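Long-range contacts in alpha-glucosidase (Pseudoalteromonas sp. K8, PDB 5HQ4), which probably hydrolyses alpha-glucosidic linkages as a calcium-binding member of glycoside hydrolase family 97: residues A[152-157]-A[435-440]; A[596-601]-A[644-649]; A[458-463]-A[507-512]. One frame throughout, in Å; residues are numbered along the deposited sequence.

Contact 1: A[152-157]-A[435-440]. With CA (calcium ion), chain G.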
loop_
_atom_site.group_PDB
_atom_site.type_symbol
_atom_site.label_atom_id
_atom_site.label_comp_id
_atom_site.label_asym_id
_atom_site.label_seq_id
_atom_site.Cartn_x
_atom_site.Cartn_y
_atom_site.Cartn_z
ATOM N N ARG A 152 -0.123 9.349 -11.757
ATOM C CA ARG A 152 0.469 8.123 -11.162
ATOM C C ARG A 152 -0.640 7.286 -10.523
ATOM O O ARG A 152 -1.630 6.956 -11.198
ATOM C CB ARG A 152 1.605 8.515 -10.198
ATOM C CG ARG A 152 2.726 9.367 -10.804
ATOM C CD ARG A 152 3.639 9.932 -9.696
ATOM N NE ARG A 152 2.835 10.500 -8.620
ATOM C CZ ARG A 152 2.315 11.719 -8.628
ATOM N NH1 ARG A 152 2.530 12.542 -9.649
ATOM N NH2 ARG A 152 1.576 12.120 -7.608
ATOM N N TYR A 153 -0.516 6.905 -9.246
ATOM C CA TYR A 153 -1.546 6.141 -8.549
ATOM C C TYR A 153 -2.569 7.032 -7.861
ATOM O O TYR A 153 -3.508 6.513 -7.248
ATOM C CB TYR A 153 -0.922 5.226 -7.485
ATOM C CG TYR A 153 0.081 4.199 -7.983
ATOM C CD1 TYR A 153 1.412 4.256 -7.575
ATOM C CD2 TYR A 153 -0.308 3.157 -8.829
ATOM C CE1 TYR A 153 2.342 3.320 -8.009
ATOM C CE2 TYR A 153 0.621 2.203 -9.271
ATOM C CZ TYR A 153 1.946 2.296 -8.849
ATOM O OH TYR A 153 2.897 1.378 -9.267
ATOM N N GLU A 154 -2.398 8.351 -7.915
ATOM C CA GLU A 154 -3.192 9.258 -7.076
ATOM C C GLU A 154 -4.446 9.709 -7.831
ATOM O O GLU A 154 -4.576 10.841 -8.309
ATOM C CB GLU A 154 -2.330 10.428 -6.606
ATOM C CG GLU A 154 -1.262 10.005 -5.565
ATOM C CD GLU A 154 -0.342 11.148 -5.137
ATOM O OE1 GLU A 154 0.229 11.069 -4.033
ATOM O OE2 GLU A 154 -0.213 12.131 -5.896
ATOM N N TYR A 155 -5.394 8.776 -7.921
ATOM C CA TYR A 155 -6.700 8.977 -8.530
ATOM C C TYR A 155 -7.776 8.464 -7.585
ATOM O O TYR A 155 -7.540 7.535 -6.808
ATOM C CB TYR A 155 -6.825 8.210 -9.872
ATOM C CG TYR A 155 -5.997 8.817 -10.979
ATOM C CD1 TYR A 155 -6.533 9.801 -11.800
ATOM C CD2 TYR A 155 -4.674 8.422 -11.192
ATOM C CE1 TYR A 155 -5.784 10.376 -12.816
ATOM C CE2 TYR A 155 -3.915 8.995 -12.213
ATOM C CZ TYR A 155 -4.482 9.973 -13.014
ATOM O OH TYR A 155 -3.749 10.557 -14.015
ATOM N N VAL A 156 -8.966 9.046 -7.672
ATOM C CA VAL A 156 -10.117 8.439 -7.013
ATOM C C VAL A 156 -10.603 7.271 -7.866
ATOM O O VAL A 156 -10.412 7.241 -9.091
ATOM C CB VAL A 156 -11.229 9.475 -6.755
ATOM C CG1 VAL A 156 -10.671 10.660 -5.935
ATOM C CG2 VAL A 156 -11.861 9.957 -8.069
ATOM N N TYR A 157 -11.211 6.282 -7.216
ATOM C CA TYR A 157 -11.611 5.055 -7.899
ATOM C C TYR A 157 -12.890 5.260 -8.709
ATOM O O TYR A 157 -13.823 5.943 -8.270
ATOM C CB TYR A 157 -11.771 3.913 -6.880
ATOM C CG TYR A 157 -10.404 3.361 -6.545
ATOM C CD1 TYR A 157 -9.574 4.014 -5.628
ATOM C CD2 TYR A 157 -9.910 2.239 -7.202
ATOM C CE1 TYR A 157 -8.284 3.550 -5.361
ATOM C CE2 TYR A 157 -8.622 1.764 -6.951
ATOM C CZ TYR A 157 -7.823 2.418 -6.025
ATOM O OH TYR A 157 -6.551 1.962 -5.783
ATOM N N THR A 435 7.788 5.549 1.544
ATOM C CA THR A 435 7.947 6.055 0.176
ATOM C C THR A 435 6.657 6.702 -0.318
ATOM O O THR A 435 5.649 6.017 -0.492
ATOM C CB THR A 435 8.339 4.931 -0.789
ATOM O OG1 THR A 435 9.433 4.185 -0.251
ATOM C CG2 THR A 435 8.741 5.512 -2.149
ATOM N N HIS A 436 6.692 8.008 -0.578
ATOM C CA HIS A 436 5.598 8.652 -1.290
ATOM C C HIS A 436 5.942 8.732 -2.774
ATOM O O HIS A 436 7.116 8.703 -3.152
ATOM C CB HIS A 436 5.290 10.028 -0.686
ATOM C CG HIS A 436 4.564 9.928 0.625
ATOM N ND1 HIS A 436 3.484 10.720 0.951
ATOM C CD2 HIS A 436 4.726 9.066 1.662
ATOM C CE1 HIS A 436 3.030 10.371 2.145
ATOM N NE2 HIS A 436 3.766 9.371 2.597
ATOM N N GLU A 437 4.905 8.789 -3.608
ATOM C CA GLU A 437 5.023 8.564 -5.046
ATOM C C GLU A 437 5.873 7.317 -5.306
ATOM O O GLU A 437 6.932 7.390 -5.937
ATOM C CB GLU A 437 5.592 9.781 -5.762
ATOM C CG GLU A 437 4.735 11.039 -5.535
ATOM C CD GLU A 437 4.930 11.628 -4.133
ATOM O OE1 GLU A 437 6.092 11.749 -3.698
ATOM O OE2 GLU A 437 3.931 11.933 -3.446
ATOM N N PRO A 438 5.436 6.155 -4.817
ATOM C CA PRO A 438 6.266 4.950 -4.837
ATOM C C PRO A 438 5.973 4.069 -6.033
ATOM O O PRO A 438 5.106 4.392 -6.852
ATOM C CB PRO A 438 5.816 4.235 -3.561
ATOM C CG PRO A 438 4.312 4.446 -3.625
ATOM C CD PRO A 438 4.142 5.892 -4.165
ATOM N N ILE A 439 6.678 2.940 -6.118
ATOM C CA ILE A 439 6.136 1.757 -6.784
ATOM C C ILE A 439 5.079 1.145 -5.870
ATOM O O ILE A 439 5.200 1.198 -4.636
ATOM C CB ILE A 439 7.261 0.746 -7.094
ATOM C CG1 ILE A 439 6.707 -0.504 -7.786
ATOM C CG2 ILE A 439 7.983 0.311 -5.803
ATOM C CD1 ILE A 439 6.236 -0.247 -9.224
ATOM N N LYS A 440 4.025 0.585 -6.464
ATOM C CA LYS A 440 2.995 -0.081 -5.672
ATOM C C LYS A 440 3.610 -1.173 -4.803
ATOM O O LYS A 440 4.660 -1.747 -5.126
ATOM C CB LYS A 440 1.922 -0.678 -6.588
ATOM C CG LYS A 440 2.448 -1.873 -7.438
ATOM C CD LYS A 440 1.600 -2.099 -8.701
ATOM C CE LYS A 440 2.095 -3.336 -9.458
ATOM N NZ LYS A 440 1.313 -3.631 -10.700
HETATM CA CA CA G . 1.776 12.493 -2.696
HETATM O O HOH W 1 2.060 8.617 -3.513
HETATM O O HOH W 2 1.401 13.860 -4.619
HETATM O O HOH W 3 3.064 12.837 -0.714
#
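Tyr153 and Lys440 cross at about a right angle, and the phenol oxygen is the pivot: Lys440 N donates to Tyr153 OH (3.1 Å, 150° at the hydrogen), while the methylene Lys440 CB lies 3.5 Å from the same OH. Pro438 O comes in the plane of the ring at its edge, 3.2 Å from Tyr153 CE1. A phenylalanine in place of Tyr153 would probably leave Lys440 N without its acceptor. The carboxylates of Glu154 and Glu437, their planes 77° apart, meet at the calcium ion, bound by Glu154 OE1 at 2.5 Å and Glu437 OE2 at 2.4 Å. Glu437 folds back at chi2 (75°) to reach it, whereas its OE1 is held by Tyr389. Water 1 joins the loops by accepting from Glu437 N and donating to Glu154 OE1. Arg152 bends at chi3, bringing NE, which has no polar partner, to 3.7 Å from Glu437 CG; its NH2 forms a salt bridge with Glu154 OE2. The loop before strand 158-161 of the N-terminal part thus meets the loop between strands 432-435 and 451-454, where Ile439 packs on helix 413-428 and Pro438 on Arg454.

Contact 2: A[596-601]-A[644-649]; sequences RTIEIS and LTLKLA
The carboxylate of Glu599 is met by Thr645 OG1, which donates to Glu599 OE1 (2.7 Å) on the syn side, 15° out of the carboxylate plane; the two side chains run alongside each other, pointing the same way. Thr645 CG2 approaches the other oxygen, Glu599 OE2, at 3.6 Å, and water 4 donates both to Glu599 OE1 and to Leu644 O. The bend of Glu599 at chi2 (-68°) turns its carboxylate across to the partner strand. On this same face Thr597 CG2 touches Thr645 CG2 (3.6 Å), and Lys647 lies alongside Thr597 with its NZ 3.1 Å from Thr597 OG1. The backbones form a two-stranded antiparallel sheet in which Arg596, Ile598 and Ile600 make hydrogen-bonded pairs with Leu648, Leu646 and Leu644; six N-H...O bonds result, such as Leu646 N to Ile598 O (2.7 Å). Thr597 CA sits 3.2 Å from Leu646 O in a CA-H...O contact. Apart from Arg596, the opposite face is apolar: Ile598 CD1 meets Leu648 CD1 and Ile600 CG1 meets Leu646 CD1, both at 3.7 Å and crossing obliquely. These side chains pack on strands 567-574, 585-591 and 653-660, so the pair covers one side of the six-stranded sheet of the C-terminal domain. At the start of strand 596-601 Arg596 NE pairs with Asp592, a magnesium ligand. Aliphatic groups are thereby buried against the larger sheet, while hydroxyls, carboxylate and ammonium line the solvent side; removal of the apolar face from water is likely to favour this packing.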
loop_
_atom_site.group_PDB
_atom_site.type_symbol
_atom_site.label_atom_id
_atom_site.label_comp_id
_atom_site.label_asym_id
_atom_site.label_seq_id
_atom_site.Cartn_x
_atom_site.Cartn_y
_atom_site.Cartn_z
ATOM N N ARG A 596 -25.246 4.300 7.435
ATOM C CA ARG A 596 -25.428 2.851 7.404
ATOM C C ARG A 596 -25.506 2.294 8.816
ATOM O O ARG A 596 -24.803 2.751 9.720
ATOM C CB ARG A 596 -24.286 2.122 6.645
ATOM C CG ARG A 596 -24.226 2.395 5.140
ATOM C CD ARG A 596 -23.077 1.647 4.392
ATOM N NE ARG A 596 -22.996 2.178 3.029
ATOM C CZ ARG A 596 -23.768 1.769 2.036
ATOM N NH1 ARG A 596 -24.647 0.793 2.260
ATOM N NH2 ARG A 596 -23.667 2.317 0.825
ATOM N N THR A 597 -26.360 1.294 8.991
ATOM C CA THR A 597 -26.445 0.515 10.217
ATOM C C THR A 597 -25.818 -0.850 9.971
ATOM O O THR A 597 -26.182 -1.527 9.010
ATOM C CB THR A 597 -27.899 0.347 10.643
ATOM O OG1 THR A 597 -28.482 1.641 10.839
ATOM C CG2 THR A 597 -27.988 -0.474 11.922
ATOM N N ILE A 598 -24.884 -1.254 10.832
ATOM C CA ILE A 598 -24.165 -2.520 10.669
ATOM C C ILE A 598 -24.241 -3.304 11.973
ATOM O O ILE A 598 -23.802 -2.812 13.016
ATOM C CB ILE A 598 -22.697 -2.296 10.277
ATOM C CG1 ILE A 598 -22.595 -1.301 9.125
ATOM C CG2 ILE A 598 -22.036 -3.629 9.901
ATOM C CD1 ILE A 598 -21.242 -0.663 9.016
ATOM N N GLU A 599 -24.769 -4.527 11.914
ATOM C CA GLU A 599 -24.804 -5.398 13.085
ATOM C C GLU A 599 -23.514 -6.205 13.146
ATOM O O GLU A 599 -23.141 -6.856 12.165
ATOM C CB GLU A 599 -26.006 -6.346 13.041
ATOM C CG GLU A 599 -27.316 -5.670 12.688
ATOM C CD GLU A 599 -27.801 -4.719 13.770
ATOM O OE1 GLU A 599 -27.322 -4.820 14.925
ATOM O OE2 GLU A 599 -28.663 -3.866 13.460
ATOM N N ILE A 600 -22.854 -6.183 14.301
ATOM C CA ILE A 600 -21.555 -6.816 14.493
ATOM C C ILE A 600 -21.627 -7.745 15.699
ATOM O O ILE A 600 -22.108 -7.348 16.765
ATOM C CB ILE A 600 -20.451 -5.760 14.691
ATOM C CG1 ILE A 600 -20.239 -4.976 13.393
ATOM C CG2 ILE A 600 -19.156 -6.396 15.158
ATOM C CD1 ILE A 600 -19.814 -5.837 12.248
ATOM N N SER A 601 -21.156 -8.979 15.531
ATOM C CA SER A 601 -20.930 -9.861 16.666
ATOM C C SER A 601 -19.569 -9.559 17.283
ATOM O O SER A 601 -18.593 -9.296 16.573
ATOM C CB SER A 601 -20.989 -11.330 16.231
ATOM O OG SER A 601 -20.475 -12.163 17.253
ATOM N N LEU A 644 -23.075 -5.682 18.746
ATOM C CA LEU A 644 -23.003 -4.236 18.625
ATOM C C LEU A 644 -23.754 -3.820 17.376
ATOM O O LEU A 644 -23.625 -4.464 16.332
ATOM C CB LEU A 644 -21.554 -3.769 18.519
ATOM C CG LEU A 644 -21.047 -2.691 19.451
ATOM C CD1 LEU A 644 -21.279 -3.110 20.870
ATOM C CD2 LEU A 644 -19.587 -2.547 19.195
ATOM N N THR A 645 -24.535 -2.754 17.482
ATOM C CA THR A 645 -25.148 -2.123 16.322
ATOM C C THR A 645 -24.356 -0.862 16.006
ATOM O O THR A 645 -24.380 0.100 16.779
ATOM C CB THR A 645 -26.613 -1.789 16.587
ATOM O OG1 THR A 645 -27.329 -2.990 16.884
ATOM C CG2 THR A 645 -27.224 -1.114 15.366
ATOM N N LEU A 646 -23.642 -0.868 14.884
ATOM C CA LEU A 646 -22.940 0.333 14.446
ATOM C C LEU A 646 -23.915 1.240 13.710
ATOM O O LEU A 646 -24.641 0.788 12.823
ATOM C CB LEU A 646 -21.763 -0.035 13.539
ATOM C CG LEU A 646 -20.694 -0.927 14.174
ATOM C CD1 LEU A 646 -19.678 -1.371 13.125
ATOM C CD2 LEU A 646 -20.015 -0.172 15.302
ATOM N N LYS A 647 -23.956 2.513 14.092
ATOM C CA LYS A 647 -24.802 3.502 13.427
ATOM C C LYS A 647 -23.873 4.563 12.854
ATOM O O LYS A 647 -23.452 5.475 13.571
ATOM C CB LYS A 647 -25.810 4.109 14.393
ATOM C CG LYS A 647 -26.894 3.146 14.846
ATOM C CD LYS A 647 -28.009 3.087 13.824
ATOM C CE LYS A 647 -29.234 2.384 14.381
ATOM N NZ LYS A 647 -30.234 2.102 13.305
ATOM N N LEU A 648 -23.538 4.440 11.574
ATOM C CA LEU A 648 -22.586 5.344 10.949
ATOM C C LEU A 648 -23.335 6.479 10.262
ATOM O O LEU A 648 -24.277 6.235 9.502
ATOM C CB LEU A 648 -21.707 4.594 9.942
ATOM C CG LEU A 648 -21.034 3.301 10.436
ATOM C CD1 LEU A 648 -19.989 2.807 9.433
ATOM C CD2 LEU A 648 -20.403 3.474 11.808
ATOM N N ALA A 649 -22.926 7.716 10.545
ATOM C CA ALA A 649 -23.492 8.877 9.873
ATOM C C ALA A 649 -23.047 8.899 8.408
ATOM O O ALA A 649 -22.206 8.108 7.981
ATOM C CB ALA A 649 -23.061 10.164 10.578
HETATM O O HOH W 4 -25.931 -6.620 16.265
#

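Contact 3: A[458-463]-A[507-512]; sequences RGQEFN and NRPQTT. With CA (calcium ion), chain G.
The turn that carries Glu461, a ligand of the calcium site, packs through Gln460 and Asn463 on Pro509. Glu461 OE2 binds the ion at 2.3 Å. Two residues on, the side chain of Asn463 rests against the proline: CB is 3.5 Å from Pro509 N and ND2 is 3.8 Å from Pro509 CB. Asn463 O lies 2.9 Å from Arg508 N, at too poor an angle for a hydrogen bond. Gln460 meets the ring at about a right angle, its OE1 only 3.4 Å from Pro509 CG. A bend at chi2 (82°) brings that OE1 back toward the turn, where it accepts from Asn463 ND2 (2.9 Å, 164° at the hydrogen); the acceptor lies practically in the amide plane of Asn463, which fixes the rotation of this amide; Asn463 and Pro509 approach each other at a slant. Asn463 OD1, the oxygen of this amide, accepts from Asn470 N, and water 5, which accepts from Gln510 N, gives it a weak bond as well. Both segments belong to the TIM-barrel-clan part of the chain: one follows barrel strand 451-454 and leads into helix 462-465, the other leads into helix 513-522, for which Thr512 is the N-cap. Pro509 O accepts from Arg508 NE at 2.9 Å, the donor standing 42° above the carbonyl plane, and Arg508 NH2 goes on to Trp624 O. Within 458-463, Phe462 CD2 lies 3.4 Å above the plane of the Arg458 guanidinium, over its centre, and Arg458 CG covers one face of the Phe462 ring.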
loop_
_atom_site.group_PDB
_atom_site.type_symbol
_atom_site.label_atom_id
_atom_site.label_comp_id
_atom_site.label_asym_id
_atom_site.label_seq_id
_atom_site.Cartn_x
_atom_site.Cartn_y
_atom_site.Cartn_z
ATOM N N ARG A 458 -4.359 8.312 -3.310
ATOM C CA ARG A 458 -4.713 9.602 -2.726
ATOM C C ARG A 458 -4.920 9.442 -1.226
ATOM O O ARG A 458 -5.799 8.692 -0.788
ATOM C CB ARG A 458 -5.968 10.175 -3.380
ATOM C CG ARG A 458 -5.727 10.715 -4.803
ATOM C CD ARG A 458 -7.029 11.160 -5.467
ATOM N NE ARG A 458 -7.816 12.112 -4.663
ATOM C CZ ARG A 458 -8.266 13.286 -5.098
ATOM N NH1 ARG A 458 -8.004 13.687 -6.336
ATOM N NH2 ARG A 458 -9.011 14.053 -4.301
ATOM N N GLY A 459 -4.102 10.136 -0.445
ATOM C CA GLY A 459 -4.241 10.177 0.988
ATOM C C GLY A 459 -4.868 11.479 1.450
ATOM O O GLY A 459 -5.483 12.218 0.672
ATOM N N GLN A 460 -4.673 11.773 2.733
ATOM C CA GLN A 460 -5.259 12.960 3.363
ATOM C C GLN A 460 -4.855 14.261 2.675
ATOM O O GLN A 460 -5.616 15.239 2.699
ATOM C CB GLN A 460 -4.824 13.009 4.829
ATOM C CG GLN A 460 -5.587 14.000 5.697
ATOM C CD GLN A 460 -6.911 13.436 6.168
ATOM O OE1 GLN A 460 -7.945 13.656 5.538
ATOM N NE2 GLN A 460 -6.888 12.696 7.283
ATOM N N GLU A 461 -3.647 14.323 2.106
ATOM C CA GLU A 461 -3.167 15.589 1.554
ATOM C C GLU A 461 -4.098 16.114 0.464
ATOM O O GLU A 461 -4.248 17.332 0.316
ATOM C CB GLU A 461 -1.747 15.423 1.008
ATOM C CG GLU A 461 -1.667 14.355 -0.093
ATOM C CD GLU A 461 -0.310 14.286 -0.779
ATOM O OE1 GLU A 461 0.511 15.211 -0.586
ATOM O OE2 GLU A 461 -0.077 13.305 -1.528
ATOM N N PHE A 462 -4.768 15.225 -0.275
ATOM C CA PHE A 462 -5.712 15.684 -1.298
ATOM C C PHE A 462 -6.955 16.322 -0.704
ATOM O O PHE A 462 -7.714 16.960 -1.435
ATOM C CB PHE A 462 -6.110 14.522 -2.218
ATOM C CG PHE A 462 -5.073 14.223 -3.252
ATOM C CD1 PHE A 462 -3.949 13.480 -2.921
ATOM C CD2 PHE A 462 -5.190 14.734 -4.541
ATOM C CE1 PHE A 462 -2.959 13.232 -3.875
ATOM C CE2 PHE A 462 -4.209 14.487 -5.491
ATOM C CZ PHE A 462 -3.098 13.740 -5.155
ATOM N N ASN A 463 -7.178 16.172 0.596
ATOM C CA ASN A 463 -8.302 16.831 1.228
ATOM C C ASN A 463 -7.976 18.259 1.610
ATOM O O ASN A 463 -8.879 19.003 1.990
ATOM C CB ASN A 463 -8.749 16.035 2.456
ATOM C CG ASN A 463 -9.335 14.697 2.073
ATOM O OD1 ASN A 463 -9.881 14.557 0.979
ATOM N ND2 ASN A 463 -9.221 13.701 2.960
ATOM N N ASN A 507 -12.557 22.404 -0.044
ATOM C CA ASN A 507 -11.465 21.444 0.124
ATOM C C ASN A 507 -11.288 21.143 1.612
ATOM O O ASN A 507 -10.787 21.980 2.369
ATOM C CB ASN A 507 -10.170 21.984 -0.482
ATOM C CG ASN A 507 -10.147 21.879 -1.995
ATOM O OD1 ASN A 507 -10.555 20.861 -2.564
ATOM N ND2 ASN A 507 -9.668 22.928 -2.658
ATOM N N ARG A 508 -11.663 19.935 2.009
ATOM C CA ARG A 508 -11.640 19.449 3.383
ATOM C C ARG A 508 -11.849 17.945 3.325
ATOM O O ARG A 508 -12.395 17.445 2.336
ATOM C CB ARG A 508 -12.758 20.102 4.224
ATOM C CG ARG A 508 -14.126 20.042 3.527
ATOM C CD ARG A 508 -15.334 20.165 4.479
ATOM N NE ARG A 508 -15.523 18.979 5.311
ATOM C CZ ARG A 508 -16.674 18.618 5.874
ATOM N NH1 ARG A 508 -17.779 19.331 5.672
ATOM N NH2 ARG A 508 -16.724 17.523 6.632
ATOM N N PRO A 509 -11.445 17.205 4.363
ATOM C CA PRO A 509 -11.883 15.807 4.457
ATOM C C PRO A 509 -13.399 15.784 4.499
ATOM O O PRO A 509 -14.018 16.468 5.314
ATOM C CB PRO A 509 -11.264 15.311 5.772
ATOM C CG PRO A 509 -10.115 16.273 6.036
ATOM C CD PRO A 509 -10.597 17.595 5.508
ATOM N N GLN A 510 -14.000 15.029 3.579
ATOM C CA GLN A 510 -15.459 14.991 3.488
ATOM C C GLN A 510 -15.955 13.834 4.348
ATOM O O GLN A 510 -16.474 12.820 3.865
ATOM C CB GLN A 510 -15.900 14.884 2.037
ATOM C CG GLN A 510 -15.514 16.122 1.235
ATOM C CD GLN A 510 -16.174 16.168 -0.122
ATOM O OE1 GLN A 510 -16.350 15.134 -0.773
ATOM N NE2 GLN A 510 -16.559 17.368 -0.552
ATOM N N THR A 511 -15.734 13.994 5.657
ATOM C CA THR A 511 -15.998 12.947 6.641
ATOM C C THR A 511 -16.459 13.585 7.947
ATOM O O THR A 511 -16.372 14.802 8.140
ATOM C CB THR A 511 -14.767 12.064 6.940
ATOM O OG1 THR A 511 -13.917 12.717 7.895
ATOM C CG2 THR A 511 -13.947 11.725 5.669
ATOM N N THR A 512 -16.944 12.740 8.853
ATOM C CA THR A 512 -17.171 13.168 10.225
ATOM C C THR A 512 -15.880 13.026 11.034
ATOM O O THR A 512 -14.888 12.444 10.590
ATOM C CB THR A 512 -18.283 12.353 10.904
ATOM O OG1 THR A 512 -17.840 11.004 11.082
ATOM C CG2 THR A 512 -19.589 12.362 10.095
HETATM CA CA CA G . 1.776 12.493 -2.696
HETATM O O HOH W 5 -12.794 13.090 2.130
HETATM O O HOH W 2 1.401 13.860 -4.619
HETATM O O HOH W 3 3.064 12.837 -0.714
#

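In the fold
Contacts 1 and 3 share the calcium ion: contact 1 supplies Glu154 and Glu437, contact 3 supplies Glu461, Glu455 is a further ligand, and waters 2 and 3 complete the shell. Their centres are 16 Å apart, yet Glu154 OE1 and Glu461 OE2 come within 3.4 Å, their like charges probably offset by the metal, and Glu154 OE2 packs on Phe462 CZ at the same distance. The ion thus ties an N-terminal loop to the barrel part. Contact 2 lies apart in the C-terminal domain, its centre 31 Å from that of contact 1 and 24 Å from that of contact 3, nearer the magnesium site. It touches contact 3 lightly, where Ala649 CB meets Thr512 CG2 at 4.1 Å.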